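Local coordinates for protein SxtG (Microseira wollei, PDB 6U1R) that is an amidinotransferase of saxitoxin biosynthesis that probably moves an amidino group from donor to acceptor amine through a covalent enzyme-bound intermediate, at residues D35-I41 with T370-R376; S30-W34 with V220-R224; D266-L272 with L321-M325. All blocks are in the same frame, centred on the assembly; numbering follows the deposited sequence.

How the contacts relate
All three contacts are largely buried, and they touch one another within a fold whose small sheets surround the predicted active site. Contact 1 is true strand pairing, rich in ion pairs and with a partly exposed charged flank. Contact 2 lays the loop that leads into the first strand of contact 1 against a strand edge, with one arginine doing most of the polar work. Contact 3 is mostly sulfur and hydrocarbon packing between two different sheets, with a side-chain amide hydrogen-bonded close to the predicted nucleophile. Asp372 of contact 1 pairs with Arg221 of contact 2, Arg375 reaches Met325 of contact 3, and Trp34 packs on Leu272 to join contacts 2 and 3.

Contact 1. Residues D35-I41 with T370-R376; sequences DALEEVI and TLDVRRR
Asp35 meets Arg375 where the strands of 35-41 and 370-376 pair antiparallel in a mixed three-stranded sheet, strand 106-109 lying on the other flank of 37-42. This is one of the small sheets of the α/β propeller fold expected for an amidinotransferase. The carbonyl O of Asp35 takes a bond from Arg375 NH1 (2.7 Å, 161°) that lies in the guanidinium plane. Ala36 O accepts from the backbone N of Arg376, and the small Ala36 methyl fits over one face of that arginine's guanidinium. Leu37 carries CG anti to its backbone N (chi1 -175°), which sets CD1 over the centre of the Arg375 guanidinium, 4.0 Å above its plane; Asp372 OD2 receives Arg375 NE at the edge, helping to fix the flat group. At Glu38 and Glu39 a classic bulge lets both backbone N atoms donate to Arg374 O and turns two adjacent acids toward one arginine. Glu38 bridges two bases, each through an anti lone pair: OE1 takes Arg374 NE at 2.9 Å and OE2 takes Arg376 NH1 at 2.8 Å. Its carboxylate is turned 70° from the Arg374 guanidinium. Glu39 OE1 is held by Arg374 NH1 (3.0 Å) and Arg374 NH2 (3.2 Å), while OE2 is satisfied by Tyr170 and Arg108. A second bulge makes Val373 and Arg374 both face Glu39. Val40, a branched residue at home in a strand, presses CG2 on Thr370 CB at a tight 3.5 Å. Ile41 closes the pairing: its N and O exchange bonds with Leu371, and its side chain crosses that of Val373 at about a right angle, Ile41 CD1 touching Val373 CG1 at 3.9 Å.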
loop_
_atom_site.group_PDB
_atom_site.type_symbol
_atom_site.label_atom_id
_atom_site.label_comp_id
_atom_site.label_asym_id
_atom_site.label_seq_id
_atom_site.Cartn_x
_atom_site.Cartn_y
_atom_site.Cartn_z
ATOM N N ASP A 35 -19.537 11.176 -15.693
ATOM C CA ASP A 35 -19.589 10.536 -17.004
ATOM C C ASP A 35 -20.480 9.289 -16.935
ATOM O O ASP A 35 -20.660 8.672 -15.875
ATOM C CB ASP A 35 -18.181 10.166 -17.506
ATOM C CG ASP A 35 -17.398 11.341 -18.084
ATOM O OD1 ASP A 35 -17.981 12.381 -18.478
ATOM O OD2 ASP A 35 -16.156 11.203 -18.181
ATOM N N ALA A 36 -21.046 8.925 -18.085
ATOM C CA ALA A 36 -22.059 7.874 -18.163
ATOM C C ALA A 36 -21.618 6.586 -17.467
ATOM O O ALA A 36 -20.634 5.955 -17.866
ATOM C CB ALA A 36 -22.388 7.599 -19.637
ATOM N N LEU A 37 -22.371 6.182 -16.443
ATOM C CA LEU A 37 -21.947 5.112 -15.538
ATOM C C LEU A 37 -22.206 3.751 -16.173
ATOM O O LEU A 37 -23.347 3.439 -16.535
ATOM C CB LEU A 37 -22.681 5.237 -14.207
ATOM C CG LEU A 37 -22.290 4.272 -13.077
ATOM C CD1 LEU A 37 -20.814 4.380 -12.765
ATOM C CD2 LEU A 37 -23.136 4.548 -11.836
ATOM N N GLU A 38 -21.152 2.949 -16.321
ATOM C CA GLU A 38 -21.257 1.625 -16.939
ATOM C C GLU A 38 -21.137 0.488 -15.939
ATOM O O GLU A 38 -21.822 -0.527 -16.075
ATOM C CB GLU A 38 -20.184 1.452 -18.027
ATOM C CG GLU A 38 -20.426 2.337 -19.260
ATOM C CD GLU A 38 -19.500 2.050 -20.438
ATOM O OE1 GLU A 38 -18.525 1.281 -20.299
ATOM O OE2 GLU A 38 -19.770 2.599 -21.529
ATOM N N GLU A 39 -20.281 0.632 -14.930
ATOM C CA GLU A 39 -20.079 -0.440 -13.969
ATOM C C GLU A 39 -19.745 0.185 -12.624
ATOM O O GLU A 39 -18.972 1.148 -12.556
ATOM C CB GLU A 39 -18.973 -1.410 -14.416
ATOM C CG GLU A 39 -18.730 -2.545 -13.409
ATOM C CD GLU A 39 -17.973 -3.746 -13.992
ATOM O OE1 GLU A 39 -18.013 -3.943 -15.229
ATOM O OE2 GLU A 39 -17.354 -4.500 -13.209
ATOM N N VAL A 40 -20.354 -0.363 -11.569
ATOM C CA VAL A 40 -20.212 0.156 -10.214
ATOM C C VAL A 40 -20.107 -1.013 -9.234
ATOM O O VAL A 40 -20.792 -2.032 -9.393
ATOM C CB VAL A 40 -21.411 1.088 -9.880
ATOM C CG1 VAL A 40 -22.731 0.287 -9.760
ATOM C CG2 VAL A 40 -21.143 1.915 -8.638
ATOM N N ILE A 41 -19.210 -0.896 -8.244
ATOM C CA ILE A 41 -19.213 -1.789 -7.083
ATOM C C ILE A 41 -20.183 -1.205 -6.069
ATOM O O ILE A 41 -20.135 -0.004 -5.783
ATOM C CB ILE A 41 -17.804 -1.931 -6.470
ATOM C CG1 ILE A 41 -16.809 -2.437 -7.530
ATOM C CG2 ILE A 41 -17.854 -2.839 -5.237
ATOM C CD1 ILE A 41 -15.327 -2.555 -7.063
ATOM N N THR A 370 -21.052 3.265 -3.143
ATOM C CA THR A 370 -20.635 2.848 -4.475
ATOM C C THR A 370 -19.184 3.204 -4.759
ATOM O O THR A 370 -18.620 4.140 -4.187
ATOM C CB THR A 370 -21.521 3.493 -5.562
ATOM O OG1 THR A 370 -21.536 4.918 -5.391
ATOM C CG2 THR A 370 -22.930 2.906 -5.511
ATOM N N LEU A 371 -18.576 2.437 -5.660
ATOM C CA LEU A 371 -17.319 2.816 -6.289
ATOM C C LEU A 371 -17.539 2.720 -7.793
ATOM O O LEU A 371 -17.725 1.620 -8.325
ATOM C CB LEU A 371 -16.157 1.916 -5.838
ATOM C CG LEU A 371 -14.768 2.405 -6.270
ATOM C CD1 LEU A 371 -14.371 3.669 -5.488
ATOM C CD2 LEU A 371 -13.697 1.344 -6.111
ATOM N N ASP A 372 -17.525 3.866 -8.475
ATOM C CA ASP A 372 -17.790 3.929 -9.921
ATOM C C ASP A 372 -16.542 3.560 -10.715
ATOM O O ASP A 372 -15.812 4.426 -11.210
ATOM C CB ASP A 372 -18.276 5.321 -10.312
ATOM C CG ASP A 372 -17.324 6.417 -9.885
ATOM O OD1 ASP A 372 -16.891 6.384 -8.719
ATOM O OD2 ASP A 372 -17.005 7.311 -10.703
ATOM N N VAL A 373 -16.345 2.257 -10.942
ATOM C CA VAL A 373 -15.117 1.808 -11.588
ATOM C C VAL A 373 -15.096 2.104 -13.089
ATOM O O VAL A 373 -14.014 2.239 -13.667
ATOM C CB VAL A 373 -14.876 0.305 -11.303
ATOM C CG1 VAL A 373 -14.669 0.094 -9.812
ATOM C CG2 VAL A 373 -16.013 -0.538 -11.769
ATOM N N ARG A 374 -16.243 2.209 -13.756
ATOM C CA ARG A 374 -16.228 2.511 -15.191
ATOM C C ARG A 374 -17.310 3.520 -15.541
ATOM O O ARG A 374 -18.506 3.230 -15.424
ATOM C CB ARG A 374 -16.387 1.263 -16.058
ATOM C CG ARG A 374 -16.152 1.594 -17.530
ATOM C CD ARG A 374 -15.885 0.362 -18.394
ATOM N NE ARG A 374 -17.058 -0.496 -18.469
ATOM C CZ ARG A 374 -17.257 -1.588 -17.734
ATOM N NH1 ARG A 374 -16.375 -1.986 -16.832
ATOM N NH2 ARG A 374 -18.366 -2.284 -17.899
ATOM N N ARG A 375 -16.860 4.702 -15.948
ATOM C CA ARG A 375 -17.683 5.734 -16.566
ATOM C C ARG A 375 -17.082 6.042 -17.934
ATOM O O ARG A 375 -15.891 6.344 -18.038
ATOM C CB ARG A 375 -17.717 7.022 -15.741
ATOM C CG ARG A 375 -18.423 6.939 -14.389
ATOM C CD ARG A 375 -18.336 8.277 -13.672
ATOM N NE ARG A 375 -18.987 8.194 -12.377
ATOM C CZ ARG A 375 -20.293 8.284 -12.187
ATOM N NH1 ARG A 375 -21.119 8.490 -13.215
ATOM N NH2 ARG A 375 -20.790 8.161 -10.956
ATOM N N ARG A 376 -17.906 6.003 -18.969
ATOM C CA ARG A 376 -17.427 6.246 -20.327
ATOM C C ARG A 376 -16.884 7.669 -20.462
ATOM O O ARG A 376 -17.631 8.641 -20.308
ATOM C CB ARG A 376 -18.588 6.010 -21.295
ATOM C CG ARG A 376 -18.198 5.872 -22.746
ATOM C CD ARG A 376 -19.335 5.209 -23.541
ATOM N NE ARG A 376 -20.582 5.979 -23.489
ATOM C CZ ARG A 376 -21.682 5.646 -22.803
ATOM N NH1 ARG A 376 -21.743 4.537 -22.059
ATOM N NH2 ARG A 376 -22.742 6.446 -22.855
HETATM O O HOH W 1 -14.792 9.001 -16.921
HETATM O O HOH W 2 -19.809 9.889 -20.926
HETATM O O HOH W 3 -19.939 -1.765 -20.309
#

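Contact 2. Residues S30-W34 with V220-R224; sequences SYNEW and VRCGR
Tyr31 O accepts from Gly223 N at 3.0 Å and Glu33 N donates weakly to Arg221 O; these bonds set the irregular run 30-34 beside the end of strand 219-222, with a single backbone bridge between Asn32 and Cys222. Gly223 turns with a positive phi of 66°, a conformation that favours glycine, and a water joins Tyr31 O to Gly223 O. Arg221 carries most of the side-chain contact. Its chain bends at chi3 and turns the guanidinium back toward the loop, one face against Asn32 N, while NH1 donates to Ser30 OG at 3.1 Å along an almost straight 176° line in the guanidinium plane. Asp372 OD2 is the strongest partner of both Arg221 and Ser30, so these groups form one cluster. Glu33 folds back at chi2 and gives the anti lone pair of OE2 to the Arg221 backbone N (2.9 Å). The same carboxylate reaches the guanidinium only weakly, OE2 lying 3.4 Å from Arg221 NE with the two planes 89° apart; a water links OE2 and NE. Glu33 OE1 also accepts from His367 NE2. Asn32 makes an Asx turn, its OD1 taking Trp34 N at 3.1 Å as well as Asp35 N, and OD1 lies over one face of the indole near the rim. Cys222 SG meets that indole at its edge, 4.0 Å from Trp34 CZ3, a sulfur-aromatic contact that suits a small polarisable side chain. Asn32 N is buried here without a partner. The buried positive charge of Arg221 is probably balanced by Asp372 and, through longer and weaker bonds, by Glu33.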
loop_
_atom_site.group_PDB
_atom_site.type_symbol
_atom_site.label_atom_id
_atom_site.label_comp_id
_atom_site.label_asym_id
_atom_site.label_seq_id
_atom_site.Cartn_x
_atom_site.Cartn_y
_atom_site.Cartn_z
ATOM N N SER A 30 -12.530 5.725 -14.948
ATOM C CA SER A 30 -13.403 6.747 -14.356
ATOM C C SER A 30 -12.571 7.964 -13.982
ATOM O O SER A 30 -11.639 7.846 -13.191
ATOM C CB SER A 30 -14.157 6.243 -13.122
ATOM O OG SER A 30 -15.053 7.275 -12.692
ATOM N N TYR A 31 -12.929 9.123 -14.534
ATOM C CA TYR A 31 -12.162 10.348 -14.380
ATOM C C TYR A 31 -12.891 11.442 -13.608
ATOM O O TYR A 31 -12.272 12.464 -13.305
ATOM C CB TYR A 31 -11.773 10.887 -15.763
ATOM C CG TYR A 31 -10.758 10.041 -16.487
ATOM C CD1 TYR A 31 -9.410 10.128 -16.176
ATOM C CD2 TYR A 31 -11.145 9.159 -17.501
ATOM C CE1 TYR A 31 -8.464 9.375 -16.864
ATOM C CE2 TYR A 31 -10.205 8.393 -18.176
ATOM C CZ TYR A 31 -8.876 8.513 -17.854
ATOM O OH TYR A 31 -7.931 7.775 -18.519
ATOM N N ASN A 32 -14.164 11.255 -13.276
ATOM C CA ASN A 32 -14.962 12.295 -12.634
ATOM C C ASN A 32 -16.222 11.639 -12.078
ATOM O O ASN A 32 -16.411 10.428 -12.201
ATOM C CB ASN A 32 -15.275 13.404 -13.641
ATOM C CG ASN A 32 -15.890 12.848 -14.880
ATOM O OD1 ASN A 32 -16.957 12.239 -14.815
ATOM N ND2 ASN A 32 -15.195 12.974 -16.020
ATOM N N GLU A 33 -17.104 12.444 -11.492
ATOM C CA GLU A 33 -18.273 11.907 -10.792
ATOM C C GLU A 33 -19.508 11.743 -11.683
ATOM O O GLU A 33 -20.537 11.278 -11.188
ATOM C CB GLU A 33 -18.638 12.807 -9.596
ATOM C CG GLU A 33 -17.467 13.124 -8.637
ATOM C CD GLU A 33 -16.975 11.928 -7.808
ATOM O OE1 GLU A 33 -17.716 10.931 -7.672
ATOM O OE2 GLU A 33 -15.818 11.992 -7.312
ATOM N N TRP A 34 -19.439 12.086 -12.975
ATOM C CA TRP A 34 -20.655 12.273 -13.768
ATOM C C TRP A 34 -20.671 11.591 -15.133
ATOM O O TRP A 34 -21.756 11.514 -15.721
ATOM C CB TRP A 34 -20.920 13.767 -14.005
ATOM C CG TRP A 34 -19.780 14.449 -14.691
ATOM C CD1 TRP A 34 -19.477 14.398 -16.030
ATOM C CD2 TRP A 34 -18.775 15.274 -14.083
ATOM N NE1 TRP A 34 -18.350 15.134 -16.285
ATOM C CE2 TRP A 34 -17.901 15.690 -15.113
ATOM C CE3 TRP A 34 -18.535 15.713 -12.774
ATOM C CZ2 TRP A 34 -16.805 16.510 -14.871
ATOM C CZ3 TRP A 34 -17.436 16.521 -12.537
ATOM C CH2 TRP A 34 -16.602 16.928 -13.580
ATOM N N VAL A 220 -13.247 14.420 -4.105
ATOM C CA VAL A 220 -14.160 14.276 -5.237
ATOM C C VAL A 220 -13.419 14.685 -6.504
ATOM O O VAL A 220 -12.495 15.504 -6.466
ATOM C CB VAL A 220 -15.459 15.099 -5.067
ATOM C CG1 VAL A 220 -16.378 14.408 -4.094
ATOM C CG2 VAL A 220 -15.148 16.524 -4.605
ATOM N N ARG A 221 -13.818 14.092 -7.638
ATOM C CA ARG A 221 -13.007 14.084 -8.861
ATOM C C ARG A 221 -13.645 14.888 -9.991
ATOM O O ARG A 221 -14.787 14.612 -10.381
ATOM C CB ARG A 221 -12.794 12.642 -9.321
ATOM C CG ARG A 221 -11.917 11.798 -8.342
ATOM C CD ARG A 221 -12.018 10.295 -8.561
ATOM N NE ARG A 221 -13.425 9.930 -8.513
ATOM C CZ ARG A 221 -14.078 9.250 -9.443
ATOM N NH1 ARG A 221 -13.448 8.716 -10.495
ATOM N NH2 ARG A 221 -15.387 9.093 -9.303
ATOM N N CYS A 222 -12.870 15.828 -10.560
ATOM C CA CYS A 222 -13.287 16.655 -11.708
ATOM C C CYS A 222 -12.230 16.621 -12.820
ATOM O O CYS A 222 -11.697 17.652 -13.230
ATOM C CB CYS A 222 -13.519 18.110 -11.314
ATOM S SG CYS A 222 -14.841 18.328 -10.117
ATOM N N GLY A 223 -11.955 15.437 -13.334
ATOM C CA GLY A 223 -10.910 15.300 -14.346
ATOM C C GLY A 223 -9.549 15.608 -13.763
ATOM O O GLY A 223 -9.157 15.053 -12.728
ATOM N N ARG A 224 -8.813 16.514 -14.417
ATOM C CA ARG A 224 -7.470 16.859 -13.971
ATOM C C ARG A 224 -7.447 17.587 -12.625
ATOM O O ARG A 224 -6.374 17.683 -12.017
ATOM C CB ARG A 224 -6.767 17.738 -15.011
ATOM C CG ARG A 224 -6.370 17.008 -16.278
ATOM C CD ARG A 224 -5.346 17.782 -17.089
ATOM N NE ARG A 224 -5.006 17.070 -18.323
ATOM C CZ ARG A 224 -4.032 16.175 -18.449
ATOM N NH1 ARG A 224 -3.261 15.856 -17.417
ATOM N NH2 ARG A 224 -3.821 15.594 -19.633
HETATM O O HOH W 4 -10.170 12.823 -11.467
HETATM O O HOH W 5 -15.197 9.971 -5.844
#

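Contact 3. Residues D266-L272 with L321-M325; sequences DTTLMPL and LNVLM
Asp266 and Asn322 meet beside the predicted active site; the Asn322 side chain lies about 3 Å from that of Cys368, the predicted amidino-cysteine residue, at their nearest atoms. Asn322 ND2 donates to Asp266 O at 3.0 Å in a line of 179° and in its own amide plane, although it reaches the carbonyl from above, 57° out of the carbonyl plane. A weak bond runs from Asn322 ND2 to Asp266 OD2 (3.1 Å), the carboxylate and amide standing 82° apart. Each group has a further duty: Asn322 OD1 accepts from the backbone N of Cys368, and Asp266 OD2 from His367 ND1. An amide, with a donor and an acceptor on one flat group, can tie both sides together, and Asn322 sits at the centre of an inverse gamma turn. Leu321 lays CD2 against Thr267 O at 3.5 Å, an oxygen that accepts a hydrogen bond from Asn280 ND2. Met270, bent at chi2 and chi3, curls its flexible chain so that CE comes to 3.4 Å from Val323 O. Leu272 meets Val323 and Met325 at about right angles: its CD2 is 3.8 Å from Val323 CG2 and 3.9 Å from Met325 SD. Met325 folds in turn, placing CE 3.4 Å from Leu272 O, a buried oxygen with no hydrogen-bond partner. Such supple thioethers can pack between backbones that do not pair across the contact. The contact thus joins two separate sheets: strand 269-273 lies antiparallel to 276-279, and 324-325 antiparallel to 330-334. Leu321 rests on Leu278, Val323 on Val331 and Val333, while Met270 also touches Val220 of strand 219-222.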
loop_
_atom_site.group_PDB
_atom_site.type_symbol
_atom_site.label_atom_id
_atom_site.label_comp_id
_atom_site.label_asym_id
_atom_site.label_seq_id
_atom_site.Cartn_x
_atom_site.Cartn_y
_atom_site.Cartn_z
ATOM N N ASP A 266 -18.234 14.148 0.830
ATOM C CA ASP A 266 -19.337 13.957 -0.101
ATOM C C ASP A 266 -20.715 14.222 0.533
ATOM O O ASP A 266 -21.738 13.778 -0.005
ATOM C CB ASP A 266 -19.250 12.572 -0.790
ATOM C CG ASP A 266 -19.068 11.382 0.148
ATOM O OD1 ASP A 266 -18.806 11.544 1.349
ATOM O OD2 ASP A 266 -19.165 10.222 -0.378
ATOM N N THR A 267 -20.761 14.989 1.631
ATOM C CA THR A 267 -21.931 15.783 1.995
ATOM C C THR A 267 -21.595 17.270 2.067
ATOM O O THR A 267 -22.411 18.055 2.572
ATOM C CB THR A 267 -22.551 15.340 3.332
ATOM O OG1 THR A 267 -21.624 15.504 4.402
ATOM C CG2 THR A 267 -22.999 13.904 3.279
ATOM N N THR A 268 -20.437 17.680 1.535
ATOM C CA THR A 268 -19.940 19.051 1.607
ATOM C C THR A 268 -19.787 19.680 0.233
ATOM O O THR A 268 -20.287 20.805 0.002
ATOM C CB THR A 268 -18.587 19.079 2.356
ATOM O OG1 THR A 268 -18.754 18.626 3.716
ATOM C CG2 THR A 268 -17.964 20.485 2.350
ATOM N N LEU A 269 -19.127 18.977 -0.694
ATOM C CA LEU A 269 -18.772 19.500 -2.015
ATOM C C LEU A 269 -18.987 18.362 -3.005
ATOM O O LEU A 269 -18.227 17.386 -2.986
ATOM C CB LEU A 269 -17.319 19.978 -2.023
ATOM C CG LEU A 269 -16.869 20.835 -3.205
ATOM C CD1 LEU A 269 -17.335 22.276 -3.068
ATOM C CD2 LEU A 269 -15.366 20.758 -3.362
ATOM N N MET A 270 -19.993 18.486 -3.872
ATOM C CA MET A 270 -20.383 17.410 -4.785
ATOM C C MET A 270 -20.488 17.907 -6.226
ATOM O O MET A 270 -21.514 18.491 -6.621
ATOM C CB MET A 270 -21.686 16.777 -4.331
ATOM C CG MET A 270 -21.474 15.946 -3.054
ATOM S SD MET A 270 -20.472 14.499 -3.431
ATOM C CE MET A 270 -21.778 13.333 -3.900
ATOM N N PRO A 271 -19.469 17.662 -7.042
ATOM C CA PRO A 271 -19.591 17.914 -8.484
ATOM C C PRO A 271 -20.709 17.066 -9.069
ATOM O O PRO A 271 -20.769 15.854 -8.848
ATOM C CB PRO A 271 -18.217 17.500 -9.037
ATOM C CG PRO A 271 -17.305 17.488 -7.832
ATOM C CD PRO A 271 -18.157 17.108 -6.678
ATOM N N LEU A 272 -21.597 17.701 -9.834
ATOM C CA LEU A 272 -22.700 16.977 -10.464
ATOM C C LEU A 272 -22.563 16.830 -11.973
ATOM O O LEU A 272 -23.040 15.841 -12.519
ATOM C CB LEU A 272 -24.039 17.665 -10.171
ATOM C CG LEU A 272 -24.397 17.839 -8.691
ATOM C CD1 LEU A 272 -25.781 18.451 -8.557
ATOM C CD2 LEU A 272 -24.316 16.519 -7.944
ATOM N N LEU A 321 -27.058 15.443 0.345
ATOM C CA LEU A 321 -26.065 15.777 -0.674
ATOM C C LEU A 321 -25.307 14.563 -1.212
ATOM O O LEU A 321 -24.627 14.691 -2.237
ATOM C CB LEU A 321 -25.050 16.797 -0.126
ATOM C CG LEU A 321 -25.467 18.271 -0.151
ATOM C CD1 LEU A 321 -26.356 18.613 1.026
ATOM C CD2 LEU A 321 -24.228 19.151 -0.160
ATOM N N ASN A 322 -25.405 13.394 -0.565
ATOM C CA ASN A 322 -24.617 12.225 -0.952
ATOM C C ASN A 322 -25.259 11.518 -2.145
ATOM O O ASN A 322 -25.474 10.303 -2.114
ATOM C CB ASN A 322 -24.499 11.289 0.259
ATOM C CG ASN A 322 -23.353 10.310 0.162
ATOM O OD1 ASN A 322 -23.559 9.085 0.215
ATOM N ND2 ASN A 322 -22.130 10.833 0.093
ATOM N N VAL A 323 -25.533 12.273 -3.212
ATOM C CA VAL A 323 -26.196 11.758 -4.411
ATOM C C VAL A 323 -25.218 11.010 -5.309
ATOM O O VAL A 323 -23.994 11.108 -5.147
ATOM C CB VAL A 323 -26.859 12.908 -5.193
ATOM C CG1 VAL A 323 -28.011 13.518 -4.384
ATOM C CG2 VAL A 323 -25.814 13.971 -5.570
ATOM N N LEU A 324 -25.758 10.262 -6.272
ATOM C CA LEU A 324 -24.966 9.503 -7.244
ATOM C C LEU A 324 -25.470 9.858 -8.636
ATOM O O LEU A 324 -26.661 9.704 -8.916
ATOM C CB LEU A 324 -25.067 7.987 -7.014
ATOM C CG LEU A 324 -24.344 7.107 -8.052
ATOM C CD1 LEU A 324 -22.849 7.299 -7.939
ATOM C CD2 LEU A 324 -24.710 5.623 -7.939
ATOM N N MET A 325 -24.562 10.317 -9.496
ATOM C CA MET A 325 -24.875 10.653 -10.882
ATOM C C MET A 325 -24.713 9.419 -11.763
ATOM O O MET A 325 -23.655 8.784 -11.750
ATOM C CB MET A 325 -23.952 11.752 -11.409
ATOM C CG MET A 325 -23.923 13.061 -10.608
ATOM S SD MET A 325 -25.514 13.818 -10.432
ATOM C CE MET A 325 -25.936 14.169 -12.140
#